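Local coordinates for replication initiation and membrane attachment protein (PDB 5WTN) that probably acts as a primosome protein in the initiation of bacterial DNA replication, working as a tetramer that forms a complex with a primosomal re-initiation protein, at residues A[148-151]-A[152-155]; A[158-161]-A[162-165]; A[244-247]-A[248-251]; A[272-275]-A[276-280]. All blocks are in the same frame, centred on the assembly; numbering follows the deposited sequence.

Overall arrangement
The four contacts are local ones, and they come in series along the chain. Contact 1 turns the loop after helix 134-143 into strand 154-156. Contact 2 follows it at the short helix 161-164, with centres about 22 Å apart. Both touch the second subunit, consistent with a part in assembly of the tetramer. Contacts 3 and 4 lie on the consecutive helices 244-254 and 263-278, their centres about 15 Å apart. A probable hydrogen bond between Glu246 and Trp273 joins them. No other chain touches this pair. Contact 2 lies nearer to contacts 3 and 4 than contact 1 does, its centre about 25 Å and 26 Å from theirs.

Contact 1: residues A[148-151]-A[152-155]; sequences SIDE and TKFT
Asp150 OD2 accepts two hydrogen bonds from the residues that follow it. The backbone N of Lys153 gives one, at 2.9 Å and with an N-H...O angle of 150°. It meets OD2 almost head-on, in line with the C-O bond. The hydroxyl OG1 of Thr152 gives the other. Its modelled length of 2.4 Å from OG1 to OD2 is too short to be taken literally at 2.8 Å resolution. The Asp150 carboxylate reaches these donors because its CG stands anti to the backbone N, chi1 -179°, which carries it forward along the chain. Thr152 meets it obliquely, with OG1 held between its own backbone N and carbonyl carbon. OD2 thus ties down the backbone just where it bends. The bend is a type I beta turn from Glu151 to Phe154, with Thr152 and Lys153 at the corners. Its closing bond, from Phe154 N to Glu151 O, is weak at 3.3 Å. The turn feeds strand 154-156, where Phe154 and Thr155 pair antiparallel with a strand of the second subunit, so the sheet continues across the interface. Packing around the turn is slight. Lys153 lays its CG against Asp150 OD2 at 3.5 Å, and the rest of its chain leads off. The Phe154 ring takes Asp150 O at its edge, in the ring plane, with CD2 nearest at 3.4 Å. The same ring meets His95 of the second subunit edge-to-face. Val94 of that subunit packs on Phe154 as well, and Arg19 of that subunit lies against Ile149.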
loop_
_atom_site.group_PDB
_atom_site.type_symbol
_atom_site.label_atom_id
_atom_site.label_comp_id
_atom_site.label_asym_id
_atom_site.label_seq_id
_atom_site.Cartn_x
_atom_site.Cartn_y
_atom_site.Cartn_z
ATOM N N SER A 148 15.224 -14.955 12.882
ATOM C CA SER A 148 15.530 -16.048 11.966
ATOM C C SER A 148 14.709 -17.299 12.282
ATOM O O SER A 148 13.887 -17.300 13.200
ATOM C CB SER A 148 17.019 -16.386 12.017
ATOM O OG SER A 148 17.799 -15.225 12.222
ATOM N N ILE A 149 14.917 -18.355 11.501
ATOM C CA ILE A 149 14.262 -19.631 11.755
ATOM C C ILE A 149 15.281 -20.623 12.290
ATOM O O ILE A 149 16.315 -20.846 11.651
ATOM C CB ILE A 149 13.644 -20.214 10.471
ATOM C CG1 ILE A 149 12.420 -19.398 10.043
ATOM C CG2 ILE A 149 13.290 -21.698 10.660
ATOM C CD1 ILE A 149 11.691 -19.997 8.858
ATOM N N ASP A 150 14.992 -21.229 13.444
ATOM C CA ASP A 150 15.954 -22.144 14.052
ATOM C C ASP A 150 15.725 -23.533 13.490
ATOM O O ASP A 150 14.711 -24.175 13.765
ATOM C CB ASP A 150 15.832 -22.152 15.581
ATOM C CG ASP A 150 16.850 -23.074 16.242
ATOM O OD1 ASP A 150 17.958 -22.607 16.588
ATOM O OD2 ASP A 150 16.543 -24.273 16.405
ATOM N N GLU A 151 16.699 -23.987 12.709
ATOM C CA GLU A 151 16.568 -25.212 11.942
ATOM C C GLU A 151 16.800 -26.391 12.852
ATOM O O GLU A 151 16.254 -27.469 12.633
ATOM C CB GLU A 151 17.584 -25.228 10.798
ATOM C CG GLU A 151 17.387 -24.120 9.759
ATOM C CD GLU A 151 16.411 -24.514 8.661
ATOM O OE1 GLU A 151 15.601 -25.441 8.891
ATOM O OE2 GLU A 151 16.459 -23.904 7.568
ATOM N N THR A 152 17.612 -26.170 13.880
ATOM C CA THR A 152 17.959 -27.217 14.831
ATOM C C THR A 152 16.696 -27.843 15.418
ATOM O O THR A 152 16.559 -29.065 15.456
ATOM C CB THR A 152 18.863 -26.675 15.960
ATOM O OG1 THR A 152 18.062 -26.057 16.972
ATOM C CG2 THR A 152 19.842 -25.653 15.410
ATOM N N LYS A 153 15.769 -26.994 15.849
ATOM C CA LYS A 153 14.549 -27.458 16.493
ATOM C C LYS A 153 13.335 -27.563 15.554
ATOM O O LYS A 153 12.284 -28.066 15.955
ATOM C CB LYS A 153 14.222 -26.571 17.710
ATOM C CG LYS A 153 15.335 -26.490 18.788
ATOM C CD LYS A 153 15.723 -27.865 19.359
ATOM C CE LYS A 153 14.631 -28.472 20.251
ATOM N NZ LYS A 153 14.788 -29.953 20.436
ATOM N N PHE A 154 13.485 -27.131 14.305
ATOM C CA PHE A 154 12.365 -27.141 13.349
ATOM C C PHE A 154 12.648 -27.912 12.072
ATOM O O PHE A 154 13.733 -27.810 11.493
ATOM C CB PHE A 154 11.969 -25.728 12.952
ATOM C CG PHE A 154 11.044 -25.061 13.919
ATOM C CD1 PHE A 154 9.726 -25.486 14.044
ATOM C CD2 PHE A 154 11.480 -23.991 14.691
ATOM C CE1 PHE A 154 8.855 -24.860 14.934
ATOM C CE2 PHE A 154 10.619 -23.362 15.578
ATOM C CZ PHE A 154 9.307 -23.795 15.699
ATOM N N THR A 155 11.637 -28.640 11.610
ATOM C CA THR A 155 11.790 -29.538 10.471
ATOM C C THR A 155 10.709 -29.277 9.396
ATOM O O THR A 155 9.538 -29.025 9.722
ATOM C CB THR A 155 11.851 -31.025 10.960
ATOM O OG1 THR A 155 12.211 -31.874 9.856
ATOM C CG2 THR A 155 10.521 -31.492 11.591
#

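Contact 2: residues A[158-161]-A[162-165]; sequences TRSF and SDVF
Phe161 and Phe165 meet one helical turn apart. Phe161 CB lies beside the backbone N of Ser162. CG is anti to the backbone N of its own residue, chi1 -166°, which swings the ring toward Phe165. CD2 and CE2 both come near Phe165 CB, CE2 at 3.8 Å. Phe165 CD2 sits over the centre of the Phe161 ring, and CZ at the tip is 4.1 Å from this CD2. The two ring planes are 38° apart, an oblique aromatic pair. Tyr199 meets the Phe161 ring too, and Leu285 of strand 283-287 touches both phenylalanines. In the backbone, Phe161 O accepts weak bonds from Val164 N and Phe165 N. Ser160 O takes another weak one from Val164 N, and Val164 CG2 rests on Arg159 CB at 3.6 Å. The Arg159 guanidinium reaches the second subunit, where Tyr78 and Glu7 of that subunit are weak partners. Glu85 of that subunit binds the Arg159 backbone N. Ser160 OG and Ser162 OG share a hydrogen bond of 3.1 Å, and Ser162 OG is also bonded to Asp202 N. Asp163 turns back on Ser160, so that OD2 receives the Ser160 backbone N in a straight but weak bond of 3.4 Å. Ser160 is the N-cap of helix 161-164, and this return bond from the third helical residue is the one that belongs to a capping box.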
loop_
_atom_site.group_PDB
_atom_site.type_symbol
_atom_site.label_atom_id
_atom_site.label_comp_id
_atom_site.label_asym_id
_atom_site.label_seq_id
_atom_site.Cartn_x
_atom_site.Cartn_y
_atom_site.Cartn_z
ATOM N N THR A 158 6.653 -29.301 4.502
ATOM C CA THR A 158 5.916 -28.723 3.362
ATOM C C THR A 158 5.647 -29.713 2.234
ATOM O O THR A 158 6.551 -30.432 1.810
ATOM C CB THR A 158 6.681 -27.554 2.715
ATOM O OG1 THR A 158 7.406 -26.818 3.708
ATOM C CG2 THR A 158 5.716 -26.614 2.007
ATOM N N ARG A 159 4.417 -29.735 1.724
ATOM C CA ARG A 159 4.122 -30.537 0.519
ATOM C C ARG A 159 4.649 -29.888 -0.769
ATOM O O ARG A 159 4.747 -28.653 -0.877
ATOM C CB ARG A 159 2.616 -30.807 0.348
ATOM C CG ARG A 159 1.933 -31.549 1.491
ATOM C CD ARG A 159 2.711 -32.791 1.960
ATOM N NE ARG A 159 1.802 -33.828 2.451
ATOM C CZ ARG A 159 1.198 -33.805 3.642
ATOM N NH1 ARG A 159 1.405 -32.795 4.487
ATOM N NH2 ARG A 159 0.380 -34.796 3.995
ATOM N N SER A 160 4.976 -30.737 -1.742
ATOM C CA SER A 160 5.414 -30.298 -3.060
ATOM C C SER A 160 4.216 -30.150 -3.985
ATOM O O SER A 160 3.090 -30.442 -3.599
ATOM C CB SER A 160 6.364 -31.325 -3.651
ATOM O OG SER A 160 5.682 -32.540 -3.911
ATOM N N PHE A 161 4.459 -29.706 -5.212
ATOM C CA PHE A 161 3.384 -29.493 -6.165
ATOM C C PHE A 161 2.793 -30.841 -6.533
ATOM O O PHE A 161 1.574 -30.997 -6.612
ATOM C CB PHE A 161 3.945 -28.810 -7.410
ATOM C CG PHE A 161 2.895 -28.235 -8.325
ATOM C CD1 PHE A 161 2.572 -26.882 -8.266
ATOM C CD2 PHE A 161 2.246 -29.032 -9.253
ATOM C CE1 PHE A 161 1.604 -26.332 -9.112
ATOM C CE2 PHE A 161 1.281 -28.490 -10.101
ATOM C CZ PHE A 161 0.961 -27.132 -10.032
ATOM N N SER A 162 3.676 -31.813 -6.759
ATOM C CA SER A 162 3.286 -33.144 -7.215
ATOM C C SER A 162 2.536 -33.917 -6.132
ATOM O O SER A 162 1.707 -34.775 -6.444
ATOM C CB SER A 162 4.514 -33.918 -7.664
ATOM O OG SER A 162 5.574 -33.758 -6.738
ATOM N N ASP A 163 2.825 -33.601 -4.865
ATOM C CA ASP A 163 2.107 -34.168 -3.726
ATOM C C ASP A 163 0.629 -33.787 -3.726
ATOM O O ASP A 163 -0.218 -34.610 -3.417
ATOM C CB ASP A 163 2.742 -33.712 -2.400
ATOM C CG ASP A 163 4.052 -34.449 -2.072
ATOM O OD1 ASP A 163 4.382 -35.443 -2.766
ATOM O OD2 ASP A 163 4.752 -34.035 -1.111
ATOM N N VAL A 164 0.337 -32.520 -4.012
ATOM C CA VAL A 164 -1.012 -31.945 -3.912
ATOM C C VAL A 164 -1.819 -31.862 -5.207
ATOM O O VAL A 164 -3.036 -31.649 -5.182
ATOM C CB VAL A 164 -0.887 -30.522 -3.316
ATOM C CG1 VAL A 164 -2.234 -29.946 -2.898
ATOM C CG2 VAL A 164 0.034 -30.581 -2.141
ATOM N N PHE A 165 -1.153 -32.056 -6.340
ATOM C CA PHE A 165 -1.778 -31.777 -7.638
ATOM C C PHE A 165 -1.440 -32.820 -8.691
ATOM O O PHE A 165 -0.408 -33.498 -8.603
ATOM C CB PHE A 165 -1.296 -30.430 -8.169
ATOM C CG PHE A 165 -1.781 -29.253 -7.384
ATOM C CD1 PHE A 165 -3.117 -28.869 -7.443
ATOM C CD2 PHE A 165 -0.888 -28.498 -6.611
ATOM C CE1 PHE A 165 -3.570 -27.770 -6.719
ATOM C CE2 PHE A 165 -1.332 -27.384 -5.872
ATOM C CZ PHE A 165 -2.670 -27.017 -5.927
#

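Contact 3: residues A[244-247]-A[248-251]; sequences PLEM and QKLV
Pro244 O receives the backbone N of Gln248 at 2.9 Å, the first of four i to i+4 bonds here. Leu245 O takes Lys249 N next. The Leu245 side chain runs alongside that of Gln248, both pointing the same way, with CD2 3.5 Å from OE1. Glu246 O then binds Leu250 N in a nearly straight bond, N-H...O 174°. The Glu246 carboxylate lies beside the Lys249 chain. Its OE1 is 3.7 Å from Lys249 NZ, a long salt bridge, while OE2 meets CE at 3.6 Å. The stronger partner of OE1 is the indole NE1 of Trp273 in helix 263-278. Were Glu246 replaced by an alanine, Trp273 NE1 would probably lose its acceptor and Lys249 its counter-charge, a distant one. Met247 comes last, and its O accepts Val251 N from above the carbonyl plane, 37° out of it. Its CG is anti to the backbone N, chi1 -164°, which directs the chain to cross obliquely over Val251. There CG meets Val251 CG2 at 3.9 Å, and SD lies 4.3 Å from Leu250 CD1. Leu266 of helix 263-278 touches Met247, Leu250 and Val251, and Phe211 of helix 208-217 touches Met247 and Val251. The pattern is that of an amphipathic helix: 244-254 puts Met247 and Val251 into the core among neighbouring helices and leaves Leu245 and Lys249 to the solvent.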
loop_
_atom_site.group_PDB
_atom_site.type_symbol
_atom_site.label_atom_id
_atom_site.label_comp_id
_atom_site.label_asym_id
_atom_site.label_seq_id
_atom_site.Cartn_x
_atom_site.Cartn_y
_atom_site.Cartn_z
ATOM N N PRO A 244 9.721 -41.045 -20.848
ATOM C CA PRO A 244 11.161 -40.791 -21.026
ATOM C C PRO A 244 11.694 -41.014 -22.437
ATOM O O PRO A 244 12.541 -40.235 -22.861
ATOM C CB PRO A 244 11.813 -41.788 -20.057
ATOM C CG PRO A 244 10.757 -42.075 -19.050
ATOM C CD PRO A 244 9.478 -42.077 -19.828
ATOM N N LEU A 245 11.245 -42.059 -23.131
ATOM C CA LEU A 245 11.690 -42.298 -24.506
ATOM C C LEU A 245 11.291 -41.133 -25.389
ATOM O O LEU A 245 12.067 -40.689 -26.227
ATOM C CB LEU A 245 11.106 -43.592 -25.071
ATOM C CG LEU A 245 12.019 -44.817 -24.999
ATOM C CD1 LEU A 245 11.402 -46.002 -25.740
ATOM C CD2 LEU A 245 13.405 -44.472 -25.549
ATOM N N GLU A 246 10.076 -40.632 -25.189
ATOM C CA GLU A 246 9.624 -39.465 -25.927
ATOM C C GLU A 246 10.397 -38.179 -25.567
ATOM O O GLU A 246 10.704 -37.376 -26.454
ATOM C CB GLU A 246 8.100 -39.289 -25.802
ATOM C CG GLU A 246 7.273 -40.386 -26.490
ATOM C CD GLU A 246 7.383 -40.383 -28.024
ATOM O OE1 GLU A 246 6.827 -39.462 -28.677
ATOM O OE2 GLU A 246 8.011 -41.310 -28.591
ATOM N N MET A 247 10.923 -37.986 -24.363
ATOM C CA MET A 247 11.696 -36.787 -24.115
ATOM C C MET A 247 13.024 -36.956 -24.521
ATOM O O MET A 247 13.725 -36.077 -24.674
ATOM C CB MET A 247 11.758 -36.395 -22.703
ATOM C CG MET A 247 12.209 -34.992 -22.570
ATOM S SD MET A 247 10.871 -34.141 -21.979
ATOM C CE MET A 247 11.276 -32.592 -22.126
ATOM N N GLN A 248 13.376 -38.143 -24.693
ATOM C CA GLN A 248 14.652 -38.374 -25.334
ATOM C C GLN A 248 14.618 -37.794 -26.743
ATOM O O GLN A 248 15.520 -37.045 -27.116
ATOM C CB GLN A 248 14.993 -39.859 -25.360
ATOM C CG GLN A 248 16.390 -40.163 -25.871
ATOM C CD GLN A 248 16.678 -41.653 -25.913
ATOM O OE1 GLN A 248 16.195 -42.414 -25.067
ATOM N NE2 GLN A 248 17.460 -42.082 -26.907
ATOM N N LYS A 249 13.569 -38.107 -27.504
ATOM C CA LYS A 249 13.429 -37.562 -28.851
ATOM C C LYS A 249 13.448 -36.037 -28.830
ATOM O O LYS A 249 14.286 -35.421 -29.486
ATOM C CB LYS A 249 12.166 -38.072 -29.559
ATOM C CG LYS A 249 12.381 -39.318 -30.420
ATOM C CD LYS A 249 11.276 -39.468 -31.487
ATOM C CE LYS A 249 9.879 -39.272 -30.885
ATOM N NZ LYS A 249 8.721 -39.520 -31.821
ATOM N N LEU A 250 12.541 -35.446 -28.055
ATOM C CA LEU A 250 12.434 -33.998 -27.950
ATOM C C LEU A 250 13.777 -33.354 -27.634
ATOM O O LEU A 250 14.155 -32.345 -28.229
ATOM C CB LEU A 250 11.436 -33.628 -26.863
ATOM C CG LEU A 250 10.038 -34.214 -27.029
ATOM C CD1 LEU A 250 9.133 -33.722 -25.901
ATOM C CD2 LEU A 250 9.466 -33.849 -28.394
ATOM N N VAL A 251 14.510 -33.942 -26.703
ATOM C CA VAL A 251 15.793 -33.376 -26.336
ATOM C C VAL A 251 16.715 -33.476 -27.543
ATOM O O VAL A 251 17.303 -32.485 -27.964
ATOM C CB VAL A 251 16.371 -34.048 -25.069
ATOM C CG1 VAL A 251 17.837 -33.710 -24.891
ATOM C CG2 VAL A 251 15.579 -33.603 -23.862
#

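Contact 4: residues A[272-275]-A[276-280]; sequences EWYE and LEHGG
Glu275 O accepts backbone N-H groups from Gly279 at 3.0 Å and from Gly280 at 3.3 Å, both weakly, at the C-terminal end of helix 263-278. The Gly280 bond has the 6→1 spacing found in a Schellman motif, but the 5→2 bond of the full motif is not formed. Gly279, with positive phi, begins the exit. Before this, three regular i to i+4 bonds hold the last turn. Leu276 N goes to Glu272 O, Glu277 N to Trp273 O at 3.1 Å, and His278 N to Tyr274 O at 3.0 Å. Trp273 O also takes Leu276 N weakly. The indole NE1 of Trp273 is satisfied by Glu246 OE1 in helix 244-254. The Trp273 ring lies alongside the Glu277 side chain. Glu277 CB sits over one face of the six-membered ring as a CH-pi contact, 4.3 Å from its centroid. Farther out the carboxylate lies over the same face, OE2 toward the rim, with the planes 19° apart. With the indole cut back to an alanine, Glu246 would probably lose its donor and Glu277 be left to turn more freely. Tyr274 meets His278 obliquely, ring planes 55° apart. Pro169 of strand 165-169 touches both side chains. Tyr274 CG stands anti to the backbone N, chi1 -166°, which brings one face of the ring under His278 CD2. That atom sits toward the rim, closest to Tyr274 CE2.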
loop_
_atom_site.group_PDB
_atom_site.type_symbol
_atom_site.label_atom_id
_atom_site.label_comp_id
_atom_site.label_asym_id
_atom_site.label_seq_id
_atom_site.Cartn_x
_atom_site.Cartn_y
_atom_site.Cartn_z
ATOM N N GLU A 272 4.202 -28.936 -28.694
ATOM C CA GLU A 272 3.794 -29.523 -29.965
ATOM C C GLU A 272 3.398 -30.993 -29.786
ATOM O O GLU A 272 2.325 -31.423 -30.218
ATOM C CB GLU A 272 4.929 -29.409 -30.992
ATOM C CG GLU A 272 5.200 -27.993 -31.527
ATOM C CD GLU A 272 6.467 -27.907 -32.396
ATOM O OE1 GLU A 272 6.983 -28.961 -32.843
ATOM O OE2 GLU A 272 6.956 -26.777 -32.628
ATOM N N TRP A 273 4.282 -31.761 -29.161
ATOM C CA TRP A 273 4.037 -33.174 -28.878
ATOM C C TRP A 273 2.666 -33.380 -28.238
ATOM O O TRP A 273 1.947 -34.312 -28.585
ATOM C CB TRP A 273 5.141 -33.693 -27.956
ATOM C CG TRP A 273 5.086 -35.158 -27.621
ATOM C CD1 TRP A 273 5.800 -36.160 -28.212
ATOM C CD2 TRP A 273 4.307 -35.784 -26.584
ATOM N NE1 TRP A 273 5.503 -37.369 -27.622
ATOM C CE2 TRP A 273 4.591 -37.164 -26.622
ATOM C CE3 TRP A 273 3.393 -35.311 -25.635
ATOM C CZ2 TRP A 273 3.993 -38.077 -25.744
ATOM C CZ3 TRP A 273 2.800 -36.217 -24.766
ATOM C CH2 TRP A 273 3.103 -37.584 -24.824
ATOM N N TYR A 274 2.294 -32.490 -27.323
ATOM C CA TYR A 274 1.031 -32.642 -26.616
ATOM C C TYR A 274 -0.153 -32.440 -27.552
ATOM O O TYR A 274 -1.133 -33.175 -27.466
ATOM C CB TYR A 274 0.966 -31.681 -25.435
ATOM C CG TYR A 274 -0.138 -31.961 -24.435
ATOM C CD1 TYR A 274 -1.323 -31.228 -24.455
ATOM C CD2 TYR A 274 0.014 -32.938 -23.450
ATOM C CE1 TYR A 274 -2.328 -31.464 -23.528
ATOM C CE2 TYR A 274 -0.984 -33.177 -22.519
ATOM C CZ TYR A 274 -2.151 -32.437 -22.565
ATOM O OH TYR A 274 -3.144 -32.671 -21.644
ATOM N N GLU A 275 -0.052 -31.460 -28.448
ATOM C CA GLU A 275 -1.090 -31.223 -29.445
ATOM C C GLU A 275 -1.360 -32.458 -30.311
ATOM O O GLU A 275 -2.503 -32.713 -30.680
ATOM C CB GLU A 275 -0.734 -30.029 -30.329
ATOM C CG GLU A 275 -0.583 -28.712 -29.585
ATOM C CD GLU A 275 0.029 -27.623 -30.458
ATOM O OE1 GLU A 275 0.118 -27.835 -31.695
ATOM O OE2 GLU A 275 0.422 -26.563 -29.905
ATOM N N LEU A 276 -0.322 -33.224 -30.636
ATOM C CA LEU A 276 -0.530 -34.451 -31.415
ATOM C C LEU A 276 -1.195 -35.543 -30.586
ATOM O O LEU A 276 -2.162 -36.167 -31.022
ATOM C CB LEU A 276 0.780 -34.979 -32.011
ATOM C CG LEU A 276 1.465 -34.082 -33.043
ATOM C CD1 LEU A 276 2.508 -34.865 -33.840
ATOM C CD2 LEU A 276 0.443 -33.417 -33.962
ATOM N N GLU A 277 -0.672 -35.755 -29.386
ATOM C CA GLU A 277 -1.135 -36.822 -28.516
ATOM C C GLU A 277 -2.611 -36.702 -28.134
ATOM O O GLU A 277 -3.377 -37.651 -28.288
ATOM C CB GLU A 277 -0.287 -36.856 -27.245
ATOM C CG GLU A 277 -0.555 -38.055 -26.352
ATOM C CD GLU A 277 0.318 -39.245 -26.713
ATOM O OE1 GLU A 277 0.365 -40.228 -25.930
ATOM O OE2 GLU A 277 0.968 -39.190 -27.785
ATOM N N HIS A 278 -2.988 -35.566 -27.561
ATOM C CA HIS A 278 -4.366 -35.355 -27.126
ATOM C C HIS A 278 -5.280 -34.454 -27.982
ATOM O O HIS A 278 -6.429 -34.214 -27.609
ATOM C CB HIS A 278 -4.385 -34.991 -25.640
ATOM C CG HIS A 278 -3.530 -35.892 -24.802
ATOM N ND1 HIS A 278 -3.906 -37.176 -24.469
ATOM C CD2 HIS A 278 -2.305 -35.706 -24.256
ATOM C CE1 HIS A 278 -2.953 -37.736 -23.743
ATOM N NE2 HIS A 278 -1.971 -36.867 -23.598
ATOM N N GLY A 279 -4.775 -33.944 -29.104
ATOM C CA GLY A 279 -5.574 -33.097 -29.983
ATOM C C GLY A 279 -5.843 -31.669 -29.509
ATOM O O GLY A 279 -6.992 -31.223 -29.517
ATOM N N GLY A 280 -4.794 -30.957 -29.090
ATOM C CA GLY A 280 -4.878 -29.541 -28.757
ATOM C C GLY A 280 -5.836 -29.111 -27.653
ATOM O O GLY A 280 -6.324 -27.973 -27.660
#